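Putative enoyl-CoA hydratase/isomerase (Mycobacterium abscessus, PDB 3RSI) probably acts as a crotonase-type hydro-lyase or isomerase on enoyl-CoA thioesters in lipid metabolism. Local coordinates at residues B[126-131]-B[186-191]; B[18-23]-B[52-57]; B[28-33]-B[66-71]. All blocks are in the same frame, centred on the assembly; numbering follows the deposited sequence.

Interaction 1 of 3, residues B[126-131]-B[186-191]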
ATOM      1  N   ILE B 126       5.840 -13.735   4.966  1.00 10.38           N
ATOM      2  CA  ILE B 126       6.491 -13.985   3.684  1.00 10.58           C
ATOM      3  C   ILE B 126       5.661 -15.060   2.995  1.00 10.58           C
ATOM      4  O   ILE B 126       5.242 -16.030   3.632  1.00 10.66           O
ATOM      5  CB  ILE B 126       7.954 -14.471   3.889  1.00 10.72           C
ATOM      6  CG1 ILE B 126       8.767 -13.405   4.641  1.00 11.48           C
ATOM      7  CG2 ILE B 126       8.618 -14.827   2.556  1.00  9.46           C
ATOM      8  CD1 ILE B 126      10.088 -13.927   5.255  1.00 11.44           C
ATOM      9  N   ARG B 127       5.391 -14.880   1.711  1.00 10.40           N
ATOM     10  CA  ARG B 127       4.332 -15.663   1.069  1.00 10.26           C
ATOM     11  C   ARG B 127       4.763 -16.140  -0.295  1.00 10.76           C
ATOM     12  O   ARG B 127       5.089 -15.330  -1.163  1.00 10.63           O
ATOM     13  CB  ARG B 127       3.065 -14.814   0.947  1.00 10.41           C
ATOM     14  CG  ARG B 127       2.506 -14.362   2.287  1.00  8.92           C
ATOM     15  CD  ARG B 127       1.493 -13.236   2.177  1.00  8.38           C
ATOM     16  NE  ARG B 127       1.271 -12.581   3.479  1.00  9.12           N
ATOM     17  CZ  ARG B 127       0.626 -11.433   3.665  1.00  8.38           C
ATOM     18  NH1 ARG B 127       0.103 -10.788   2.635  1.00 10.17           N
ATOM     19  NH2 ARG B 127       0.517 -10.919   4.884  1.00  8.88           N
ATOM     20  N   VAL B 128       4.747 -17.457  -0.469  1.00 10.86           N
ATOM     21  CA  VAL B 128       5.105 -18.097  -1.722  1.00 11.75           C
ATOM     22  C   VAL B 128       3.857 -18.772  -2.295  1.00 12.32           C
ATOM     23  O   VAL B 128       3.220 -19.604  -1.624  1.00 12.56           O
ATOM     24  CB  VAL B 128       6.179 -19.189  -1.517  1.00 11.77           C
ATOM     25  CG1 VAL B 128       6.557 -19.818  -2.880  1.00 11.65           C
ATOM     26  CG2 VAL B 128       7.406 -18.606  -0.809  1.00 10.31           C
ATOM     27  N   SER B 129       3.515 -18.430  -3.534  1.00 12.34           N
ATOM     28  CA  SER B 129       2.339 -19.022  -4.177  1.00 12.51           C
ATOM     29  C   SER B 129       2.695 -20.014  -5.273  1.00 12.95           C
ATOM     30  O   SER B 129       3.416 -19.697  -6.233  1.00 12.74           O
ATOM     31  CB  SER B 129       1.449 -17.937  -4.780  1.00 12.68           C
ATOM     32  OG  SER B 129       0.295 -18.503  -5.366  1.00 12.36           O
ATOM     33  N   ASP B 130       2.136 -21.209  -5.146  1.00 13.54           N
ATOM     34  CA  ASP B 130       2.066 -22.130  -6.265  1.00 14.11           C
ATOM     35  C   ASP B 130       1.403 -21.411  -7.447  1.00 13.98           C
ATOM     36  O   ASP B 130       0.438 -20.670  -7.281  1.00 13.47           O
ATOM     37  CB  ASP B 130       1.233 -23.358  -5.878  1.00 14.63           C
ATOM     38  CG  ASP B 130       1.324 -24.471  -6.887  1.00 15.00           C
ATOM     39  OD1 ASP B 130       0.698 -24.362  -7.956  1.00 15.09           O
ATOM     40  OD2 ASP B 130       2.002 -25.473  -6.592  1.00 15.76           O
ATOM     41  N   GLU B 131       1.967 -21.631  -8.626  1.00 14.60           N
ATOM     42  CA  GLU B 131       1.395 -21.273  -9.918  1.00 15.59           C
ATOM     43  C   GLU B 131      -0.136 -21.393 -10.010  1.00 15.24           C
ATOM     44  O   GLU B 131      -0.811 -20.570 -10.634  1.00 15.32           O
ATOM     45  CB  GLU B 131       1.963 -22.284 -10.931  1.00 17.26           C
ATOM     46  CG  GLU B 131       2.271 -21.763 -12.237  1.00 19.69           C
ATOM     47  CD  GLU B 131       2.712 -22.868 -13.180  1.00 20.30           C
ATOM     48  OE1 GLU B 131       3.309 -23.904 -12.751  1.00 18.36           O
ATOM     49  OE2 GLU B 131       2.451 -22.681 -14.372  1.00 26.64           O
ATOM     50  N   HIS B 186       6.050 -14.227  -4.106  1.00 11.74           N
ATOM     51  CA  HIS B 186       6.610 -15.104  -5.125  1.00 12.33           C
ATOM     52  C   HIS B 186       5.486 -15.932  -5.786  1.00 12.43           C
ATOM     53  O   HIS B 186       4.485 -16.282  -5.131  1.00 12.02           O
ATOM     54  CB  HIS B 186       7.579 -16.112  -4.489  1.00 12.69           C
ATOM     55  CG  HIS B 186       8.766 -15.488  -3.830  1.00 14.15           C
ATOM     56  ND1 HIS B 186       9.926 -15.199  -4.512  1.00 13.77           N
ATOM     57  CD2 HIS B 186       8.953 -15.062  -2.557  1.00 12.88           C
ATOM     58  CE1 HIS B 186      10.783 -14.638  -3.678  1.00 15.25           C
ATOM     59  NE2 HIS B 186      10.213 -14.539  -2.489  1.00 11.48           N
ATOM     60  N   VAL B 187       5.660 -16.240  -7.069  1.00 12.51           N
ATOM     61  CA  VAL B 187       4.861 -17.268  -7.736  1.00 13.63           C
ATOM     62  C   VAL B 187       5.837 -18.269  -8.330  1.00 14.26           C
ATOM     63  O   VAL B 187       6.759 -17.882  -9.069  1.00 14.51           O
ATOM     64  CB  VAL B 187       3.951 -16.730  -8.866  1.00 13.88           C
ATOM     65  CG1 VAL B 187       3.103 -17.889  -9.473  1.00 15.52           C
ATOM     66  CG2 VAL B 187       3.061 -15.653  -8.365  1.00 13.67           C
ATOM     67  N   VAL B 188       5.655 -19.545  -8.006  1.00 14.30           N
ATOM     68  CA  VAL B 188       6.642 -20.565  -8.368  1.00 14.16           C
ATOM     69  C   VAL B 188       5.968 -21.725  -9.121  1.00 15.01           C
ATOM     70  O   VAL B 188       4.755 -21.855  -9.051  1.00 14.01           O
ATOM     71  CB  VAL B 188       7.348 -21.082  -7.112  1.00 14.40           C
ATOM     72  CG1 VAL B 188       8.074 -19.922  -6.367  1.00 14.85           C
ATOM     73  CG2 VAL B 188       6.360 -21.818  -6.188  1.00 13.61           C
ATOM     74  N   PRO B 189       6.755 -22.565  -9.838  1.00 15.80           N
ATOM     75  CA  PRO B 189       6.161 -23.677 -10.578  1.00 16.35           C
ATOM     76  C   PRO B 189       5.388 -24.651  -9.692  1.00 16.33           C
ATOM     77  O   PRO B 189       5.747 -24.869  -8.525  1.00 16.11           O
ATOM     78  CB  PRO B 189       7.371 -24.378 -11.236  1.00 17.05           C
ATOM     79  CG  PRO B 189       8.420 -23.323 -11.351  1.00 16.73           C
ATOM     80  CD  PRO B 189       8.179 -22.370 -10.184  1.00 16.72           C
ATOM     81  N   ALA B 190       4.325 -25.206 -10.265  1.00 16.53           N
ATOM     82  CA  ALA B 190       3.463 -26.192  -9.609  1.00 16.81           C
ATOM     83  C   ALA B 190       4.225 -27.157  -8.736  1.00 17.01           C
ATOM     84  O   ALA B 190       5.181 -27.780  -9.181  1.00 17.45           O
ATOM     85  CB  ALA B 190       2.654 -26.981 -10.664  1.00 17.54           C
ATOM     86  N   GLY B 191       3.809 -27.273  -7.479  1.00 17.11           N
ATOM     87  CA  GLY B 191       4.377 -28.281  -6.589  1.00 17.35           C
ATOM     88  C   GLY B 191       5.645 -27.870  -5.864  1.00 17.47           C
ATOM     89  O   GLY B 191       6.163 -28.664  -5.083  1.00 18.34           O
TER
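H186 O takes S129 N at 2.8 Å, with the donor lifted well above the carbonyl plane, and so opens a worked example of how a parallel sheet lets one residue, here S129, bond both neighbours of the residue opposite it. The amide of H186 makes only a weak bond to R127 O. That oxygen also lies at the edge of the H186 ring, whose NE2 bonds E165 of the second subunit. V187 stands opposite S129 on the sheet face that meets helix 175-180. Its CG1, anti to the backbone N (chi1 -178°), reaches E131 CA at 3.8 Å. One residue on, V188 N returns to S129 O at 2.9 Å, completing the two-way link around V187. The side chain of V188 lies across that of V128 at about a right angle, CG1 to CG1 at 3.8 Å, on the face where V128 also packs against helix 193-205. V188 O then accepts E131 N at 2.8 Å, the last backbone bond between the two segments.

Beyond P189, side chains take over as acceptors. A190 N donates to the anti lone pair of E131 OE1 at 3.0 Å, delivered by an extended glutamate chain. G191 N meets D130 OD2 at 2.7 Å in an almost straight bond (174°), from the syn side and somewhat out of the carboxylate plane, while D130 OD1 accepts the amide of H132. The positive phi of G191 suits a residue without CB. Two successive backbone amides are thus gripped by two successive carboxylates just where the strand pairing ends. Bonds of this kind would be expected to keep both acids ionised, and they tie the two segments together just before helix 193-205.

Interaction 2 of 3, residues B[18-23]-B[52-57]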
ATOM      1  N   PRO B  18      17.128  26.113 -10.582  1.00 22.44           N
ATOM      2  CA  PRO B  18      16.262  25.749  -9.454  1.00 21.62           C
ATOM      3  C   PRO B  18      16.439  24.319  -8.893  1.00 20.67           C
ATOM      4  O   PRO B  18      15.762  23.956  -7.940  1.00 19.68           O
ATOM      5  CB  PRO B  18      14.856  25.898 -10.039  1.00 21.98           C
ATOM      6  CG  PRO B  18      15.042  25.601 -11.500  1.00 22.03           C
ATOM      7  CD  PRO B  18      16.393  26.129 -11.858  1.00 22.24           C
ATOM      8  N   VAL B  19      17.333  23.529  -9.483  1.00 19.80           N
ATOM      9  CA  VAL B  19      17.597  22.138  -9.048  1.00 19.00           C
ATOM     10  C   VAL B  19      18.957  22.024  -8.316  1.00 18.73           C
ATOM     11  O   VAL B  19      19.942  22.647  -8.710  1.00 19.31           O
ATOM     12  CB  VAL B  19      17.567  21.191 -10.277  1.00 18.85           C
ATOM     13  CG1 VAL B  19      17.763  19.700  -9.883  1.00 19.04           C
ATOM     14  CG2 VAL B  19      16.264  21.366 -11.050  1.00 18.20           C
ATOM     15  N   VAL B  20      18.993  21.259  -7.231  1.00 17.90           N
ATOM     16  CA  VAL B  20      20.248  20.900  -6.560  1.00 17.25           C
ATOM     17  C   VAL B  20      20.415  19.401  -6.741  1.00 16.46           C
ATOM     18  O   VAL B  20      19.440  18.655  -6.598  1.00 15.74           O
ATOM     19  CB  VAL B  20      20.277  21.265  -5.027  1.00 17.80           C
ATOM     20  CG1 VAL B  20      18.973  20.938  -4.361  1.00 17.77           C
ATOM     21  CG2 VAL B  20      21.401  20.521  -4.297  1.00 18.91           C
ATOM     22  N   ILE B  21      21.638  18.983  -7.069  1.00 15.62           N
ATOM     23  CA  ILE B  21      22.003  17.587  -7.188  1.00 15.34           C
ATOM     24  C   ILE B  21      23.011  17.250  -6.097  1.00 14.81           C
ATOM     25  O   ILE B  21      24.065  17.894  -5.985  1.00 13.96           O
ATOM     26  CB  ILE B  21      22.643  17.273  -8.556  1.00 15.80           C
ATOM     27  CG1 ILE B  21      21.697  17.671  -9.691  1.00 17.99           C
ATOM     28  CG2 ILE B  21      22.990  15.778  -8.659  1.00 14.94           C
ATOM     29  CD1 ILE B  21      22.427  17.883 -10.982  1.00 22.50           C
ATOM     30  N   LEU B  22      22.658  16.240  -5.309  1.00 13.60           N
ATOM     31  CA  LEU B  22      23.467  15.745  -4.222  1.00 13.50           C
ATOM     32  C   LEU B  22      24.063  14.420  -4.661  1.00 12.81           C
ATOM     33  O   LEU B  22      23.335  13.518  -5.100  1.00 11.95           O
ATOM     34  CB  LEU B  22      22.597  15.524  -2.987  1.00 13.07           C
ATOM     35  CG  LEU B  22      21.857  16.744  -2.431  1.00 15.56           C
ATOM     36  CD1 LEU B  22      21.031  16.335  -1.219  1.00 16.08           C
ATOM     37  CD2 LEU B  22      22.859  17.818  -2.059  1.00 17.14           C
ATOM     38  N   THR B  23      25.377  14.291  -4.540  1.00 12.12           N
ATOM     39  CA  THR B  23      26.033  13.078  -4.962  1.00 12.05           C
ATOM     40  C   THR B  23      26.833  12.493  -3.813  1.00 12.29           C
ATOM     41  O   THR B  23      27.809  13.103  -3.384  1.00 12.76           O
ATOM     42  CB  THR B  23      26.951  13.308  -6.164  1.00 12.33           C
ATOM     43  OG1 THR B  23      26.182  13.837  -7.241  1.00 12.50           O
ATOM     44  CG2 THR B  23      27.601  11.988  -6.602  1.00 11.32           C
ATOM     45  N   ASP B  52      14.292  29.630  -1.235  1.00 27.14           N
ATOM     46  CA  ASP B  52      13.060  29.593  -2.026  1.00 27.19           C
ATOM     47  C   ASP B  52      13.289  29.302  -3.523  1.00 26.57           C
ATOM     48  O   ASP B  52      12.412  28.737  -4.180  1.00 26.81           O
ATOM     49  CB  ASP B  52      12.303  30.923  -1.892  1.00 28.42           C
ATOM     50  CG  ASP B  52      11.552  31.059  -0.574  1.00 29.87           C
ATOM     51  OD1 ASP B  52      11.434  30.077   0.196  1.00 31.24           O
ATOM     52  OD2 ASP B  52      11.050  32.175  -0.325  1.00 31.48           O
ATOM     53  N   GLY B  53      14.444  29.705  -4.044  1.00 25.86           N
ATOM     54  CA  GLY B  53      14.833  29.443  -5.440  1.00 25.37           C
ATOM     55  C   GLY B  53      15.168  27.985  -5.750  1.00 24.34           C
ATOM     56  O   GLY B  53      15.253  27.582  -6.921  1.00 24.46           O
ATOM     57  N   ILE B  54      15.376  27.177  -4.720  1.00 23.23           N
ATOM     58  CA  ILE B  54      15.536  25.739  -4.933  1.00 21.61           C
ATOM     59  C   ILE B  54      14.144  25.117  -4.973  1.00 20.31           C
ATOM     60  O   ILE B  54      13.426  25.150  -3.975  1.00 19.84           O
ATOM     61  CB  ILE B  54      16.397  25.076  -3.845  1.00 21.42           C
ATOM     62  CG1 ILE B  54      17.797  25.698  -3.832  1.00 22.28           C
ATOM     63  CG2 ILE B  54      16.489  23.572  -4.099  1.00 20.20           C
ATOM     64  CD1 ILE B  54      18.757  25.059  -2.836  1.00 23.64           C
ATOM     65  N   ARG B  55      13.766  24.562  -6.125  1.00 18.97           N
ATOM     66  CA  ARG B  55      12.431  23.952  -6.302  1.00 18.18           C
ATOM     67  C   ARG B  55      12.407  22.409  -6.298  1.00 16.79           C
ATOM     68  O   ARG B  55      11.343  21.797  -6.162  1.00 16.38           O
ATOM     69  CB  ARG B  55      11.791  24.489  -7.580  1.00 18.70           C
ATOM     70  CG  ARG B  55      11.439  26.001  -7.518  1.00 20.72           C
ATOM     71  CD  ARG B  55      10.639  26.412  -8.760  1.00 23.36           C
ATOM     72  NE  ARG B  55      10.398  27.847  -8.856  1.00 26.21           N
ATOM     73  CZ  ARG B  55       9.595  28.429  -9.756  1.00 29.92           C
ATOM     74  NH1 ARG B  55       8.930  27.704 -10.669  1.00 31.29           N
ATOM     75  NH2 ARG B  55       9.442  29.750  -9.745  1.00 28.47           N
ATOM     76  N   ALA B  56      13.567  21.781  -6.455  1.00 16.02           N
ATOM     77  CA  ALA B  56      13.677  20.333  -6.446  1.00 15.40           C
ATOM     78  C   ALA B  56      15.115  19.924  -6.152  1.00 15.29           C
ATOM     79  O   ALA B  56      16.060  20.649  -6.495  1.00 17.17           O
ATOM     80  CB  ALA B  56      13.226  19.752  -7.797  1.00 15.29           C
ATOM     81  N   ALA B  57      15.267  18.765  -5.516  1.00 14.42           N
ATOM     82  CA  ALA B  57      16.560  18.187  -5.201  1.00 13.71           C
ATOM     83  C   ALA B  57      16.640  16.752  -5.735  1.00 12.77           C
ATOM     84  O   ALA B  57      15.650  16.006  -5.705  1.00 11.66           O
ATOM     85  CB  ALA B  57      16.772  18.194  -3.728  1.00 14.23           C
TER
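P18 and V20 provide the backbone atoms that join strand 19-24 to segment 52-57, closing the beta-alpha-beta crossover in which helix 35-50 links two parallel strands of the crotonase fold. The first shell is almost entirely main chain. P18 O receives R55 N at 2.8 Å, with the donor in the carbonyl plane, and also a weak, longer bond from A56 N, so a single oxygen gathers two successive amides at the point where the incoming chain becomes a strand. Two residues further, V20 N bonds A56 O at 3.1 Å, again in the carbonyl plane. Between these bonds V19 faces A56, and its CA approaches the same A56 O at 3.3 Å in a CA-H...O contact.

Side chains fill in around this ladder. V20 CG1 lies between its own backbone N and carbonyl carbon (chi1 42°), a setting that presents the methyl to two partners at once: I54 CG2 at 3.6 Å and A57 CB at 3.6 Å. I54 brings CG2 to this spot by holding it anti to the backbone N, which leaves CG1 beside the N. Further out, I48 of helix 35-50 packs on both V20 and A57, so the crossover helix covers the same face of the sheet that this apolar cluster occupies.

The second subunit supplies the outer shell. There K103 NZ bonds I54 O, V205 O accepts R55 NH1 from an arginine extended from CG to NE, and a strand pairs in parallel with A57, carrying the sheet across the interface. The strand pairing continues with I58; the last close approach between the two segments is at A57, whose CA points its hydrogen at V20 O from 3.2 Å.

Interaction 3 of 3, residues B[28-33]-B[66-71]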
ATOM      1  N   HIS B  28      35.594   4.294  -2.695  1.00 14.50           N
ATOM      2  CA  HIS B  28      36.282   3.217  -1.994  1.00 14.61           C
ATOM      3  C   HIS B  28      35.376   2.389  -1.082  1.00 14.05           C
ATOM      4  O   HIS B  28      35.743   1.288  -0.704  1.00 14.55           O
ATOM      5  CB  HIS B  28      37.480   3.792  -1.211  1.00 15.09           C
ATOM      6  CG  HIS B  28      37.126   4.929  -0.309  1.00 15.99           C
ATOM      7  ND1 HIS B  28      37.009   4.781   1.056  1.00 18.94           N
ATOM      8  CD2 HIS B  28      36.850   6.229  -0.574  1.00 17.62           C
ATOM      9  CE1 HIS B  28      36.703   5.951   1.594  1.00 20.18           C
ATOM     10  NE2 HIS B  28      36.587   6.841   0.625  1.00 18.65           N
ATOM     11  N   ARG B  29      34.190   2.908  -0.758  1.00 13.82           N
ATOM     12  CA  ARG B  29      33.179   2.207   0.023  1.00 13.49           C
ATOM     13  C   ARG B  29      31.825   2.191  -0.688  1.00 13.02           C
ATOM     14  O   ARG B  29      30.790   2.045  -0.036  1.00 11.87           O
ATOM     15  CB  ARG B  29      33.001   2.896   1.385  1.00 13.85           C
ATOM     16  CG  ARG B  29      34.238   2.846   2.313  1.00 16.88           C
ATOM     17  CD  ARG B  29      34.466   1.494   2.920  1.00 21.09           C
ATOM     18  NE  ARG B  29      33.225   0.812   3.288  1.00 26.63           N
ATOM     19  CZ  ARG B  29      32.497   1.052   4.377  1.00 30.98           C
ATOM     20  NH1 ARG B  29      32.858   1.978   5.260  1.00 33.23           N
ATOM     21  NH2 ARG B  29      31.383   0.352   4.589  1.00 31.49           N
ATOM     22  N   ARG B  30      31.841   2.321  -2.017  1.00 13.11           N
ATOM     23  CA  ARG B  30      30.625   2.463  -2.825  1.00 12.81           C
ATOM     24  C   ARG B  30      29.566   3.350  -2.151  1.00 12.43           C
ATOM     25  O   ARG B  30      28.385   3.003  -2.042  1.00 12.23           O
ATOM     26  CB  ARG B  30      30.083   1.091  -3.211  1.00 13.42           C
ATOM     27  CG  ARG B  30      30.984   0.386  -4.276  1.00 13.51           C
ATOM     28  CD  ARG B  30      30.459  -1.000  -4.653  1.00 15.31           C
ATOM     29  NE  ARG B  30      30.335  -1.834  -3.463  1.00 16.77           N
ATOM     30  CZ  ARG B  30      29.547  -2.898  -3.330  1.00 17.43           C
ATOM     31  NH1 ARG B  30      28.785  -3.319  -4.322  1.00 18.78           N
ATOM     32  NH2 ARG B  30      29.523  -3.547  -2.167  1.00 19.00           N
ATOM     33  N   ASN B  31      30.044   4.502  -1.697  1.00 12.13           N
ATOM     34  CA  ASN B  31      29.228   5.618  -1.228  1.00 12.18           C
ATOM     35  C   ASN B  31      28.472   5.333   0.068  1.00 11.91           C
ATOM     36  O   ASN B  31      27.457   5.967   0.346  1.00 12.14           O
ATOM     37  CB  ASN B  31      28.298   6.100  -2.352  1.00 11.93           C
ATOM     38  CG  ASN B  31      29.057   6.411  -3.645  1.00 13.34           C
ATOM     39  OD1 ASN B  31      30.190   6.893  -3.612  1.00 15.43           O
ATOM     40  ND2 ASN B  31      28.423   6.156  -4.783  1.00 12.46           N
ATOM     41  N   ALA B  32      28.996   4.401   0.863  1.00 12.62           N
ATOM     42  CA  ALA B  32      28.459   4.106   2.197  1.00 13.38           C
ATOM     43  C   ALA B  32      28.390   5.373   3.035  1.00 13.96           C
ATOM     44  O   ALA B  32      29.320   6.191   3.028  1.00 14.47           O
ATOM     45  CB  ALA B  32      29.319   3.053   2.921  1.00 13.66           C
ATOM     46  N   LEU B  33      27.287   5.523   3.753  1.00 14.38           N
ATOM     47  CA  LEU B  33      27.124   6.626   4.690  1.00 14.84           C
ATOM     48  C   LEU B  33      28.258   6.664   5.703  1.00 15.78           C
ATOM     49  O   LEU B  33      28.713   5.643   6.155  1.00 13.92           O
ATOM     50  CB  LEU B  33      25.820   6.468   5.450  1.00 14.32           C
ATOM     51  CG  LEU B  33      24.529   6.493   4.626  1.00 14.11           C
ATOM     52  CD1 LEU B  33      23.321   6.452   5.594  1.00 11.23           C
ATOM     53  CD2 LEU B  33      24.476   7.717   3.694  1.00 12.67           C
ATOM     54  N   TYR B  66      24.954   3.430  -5.849  1.00 13.28           N
ATOM     55  CA  TYR B  66      24.198   4.521  -5.241  1.00 12.15           C
ATOM     56  C   TYR B  66      24.694   4.711  -3.816  1.00 12.52           C
ATOM     57  O   TYR B  66      25.289   5.733  -3.506  1.00 12.38           O
ATOM     58  CB  TYR B  66      22.698   4.219  -5.328  1.00 12.25           C
ATOM     59  CG  TYR B  66      21.753   5.196  -4.664  1.00 10.52           C
ATOM     60  CD1 TYR B  66      21.420   6.393  -5.267  1.00  9.31           C
ATOM     61  CD2 TYR B  66      21.130   4.869  -3.473  1.00 10.31           C
ATOM     62  CE1 TYR B  66      20.519   7.277  -4.674  1.00 10.67           C
ATOM     63  CE2 TYR B  66      20.219   5.715  -2.883  1.00 10.90           C
ATOM     64  CZ  TYR B  66      19.922   6.923  -3.472  1.00 10.93           C
ATOM     65  OH  TYR B  66      19.027   7.756  -2.839  1.00  9.96           O
ATOM     66  N   CYS B  67      24.445   3.729  -2.954  1.00 12.15           N
ATOM     67  CA  CYS B  67      24.902   3.754  -1.578  1.00 12.76           C
ATOM     68  C   CYS B  67      24.722   2.356  -1.009  1.00 13.40           C
ATOM     69  O   CYS B  67      23.591   1.856  -0.938  1.00 12.35           O
ATOM     70  CB  CYS B  67      24.119   4.804  -0.764  1.00 13.21           C
ATOM     71  SG  CYS B  67      24.433   4.797   1.013  1.00 12.35           S
ATOM     72  N   VAL B  68      25.840   1.709  -0.675  1.00 15.43           N
ATOM     73  CA  VAL B  68      25.859   0.349  -0.087  1.00 17.50           C
ATOM     74  C   VAL B  68      26.312   0.660   1.336  1.00 21.03           C
ATOM     75  O   VAL B  68      27.526   0.815   1.675  1.00 23.02           O
ATOM     76  CB  VAL B  68      26.865  -0.563  -0.745  1.00 17.06           C
ATOM     77  CG1 VAL B  68      26.757  -0.471  -2.289  1.00 14.50           C
ATOM     78  CG2 VAL B  68      28.229  -0.180  -0.256  1.00 17.20           C
ATOM     79  N   GLY B  69      25.318   0.746   2.165  1.00 22.43           N
ATOM     80  CA  GLY B  69      25.088   2.006   2.748  1.00 25.01           C
ATOM     81  C   GLY B  69      25.678   2.352   4.055  1.00 26.17           C
ATOM     82  O   GLY B  69      25.671   3.497   4.381  1.00 26.50           O
ATOM     83  N   GLY B  70      26.251   1.368   4.728  1.00 28.82           N
ATOM     84  CA  GLY B  70      26.340   1.342   6.165  1.00 30.51           C
ATOM     85  C   GLY B  70      27.253   2.332   6.812  1.00 32.35           C
ATOM     86  O   GLY B  70      27.292   3.470   6.397  1.00 33.01           O
ATOM     87  N   ASP B  71      27.933   1.896   7.874  1.00 34.09           N
ATOM     88  CA  ASP B  71      28.935   2.715   8.573  1.00 35.72           C
ATOM     89  C   ASP B  71      28.307   3.835   9.417  1.00 35.86           C
ATOM     90  O   ASP B  71      28.525   3.915  10.632  1.00 36.24           O
ATOM     91  CB  ASP B  71      29.928   3.267   7.556  1.00 36.41           C
ATOM     92  CG  ASP B  71      31.123   3.928   8.189  1.00 38.63           C
ATOM     93  OD1 ASP B  71      31.123   4.126   9.426  1.00 41.82           O
ATOM     94  OD2 ASP B  71      32.056   4.265   7.422  1.00 39.78           O
TER
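R30 lies across V68 at about a right angle, a worked example of a charged side chain using its carbon and its flat face for apolar contact. R30 CB touches both methyls of V68, CG2 at 3.7 Å and CG1 slightly farther off. CG stands anti to the carbonyl carbon and the chain runs straight through CD, after which a bend at chi3 (-57°) folds the end back over the valine. NE then comes near CG1, and CZ is 3.8 Å from CG1, which sits over the centre of one guanidinium face. NH1 and NH2 flank that methyl slightly farther away.

The backbone beneath is a type I' turn from R29 to A32, with R30 and N31 at its corners. It offers R30 O to V68 N at 3.2 Å. L33 N bonds G69 O at 2.7 Å, with the donor well above the carbonyl plane. N31 ND2 makes only a weak bond to Y66 O; the amide is held chiefly from outside, by R26 N at OD1 and A62 O at ND2. At the exposed end, R29 NH1 and D71 OD2 form a salt bridge at 3.2 Å whose hydrogen bond is weak and bent (128°), the two flat groups being 25° from coplanar. Residues 72-85, which follow D71, are not modelled. In crotonase relatives the region of G69, G70 and D71 supplies an oxyanion-hole amide, a role it may share.

Segment 28-33 leads from strand 19-24 into helix 35-50, and M24 of that strand packs on N31, Y66 and C67. Strand 67-68 pairs in parallel with a strand of the second subunit, so the turn is hydrogen-bonded alongside a short strand whose sheet continues across the interface.

Overall arrangement
All three contacts are partly buried and all touch the second subunit, yet their chemistry follows their place in the fold. Interactions 2 and 3 belong to the same N-terminal region: their centres lie 23 Å apart, and helix 35-50 lies between the paired segments of each in the sequence. Interaction 1 is remote, its centre 44 Å from that of interaction 2, in the separate parallel sheet of 105-109, 126-130 and 186-188. Interactions 1 and 2 are parallel ladders with valine contacts, but interaction 1 ends in carboxylate-to-amide bonds, one from a buried aspartate and one from an exposed glutamate, whereas interaction 2 starts at a partly exposed proline. Interaction 3 joins a turn to a short strand, with arginines outside and leucine and cysteine within.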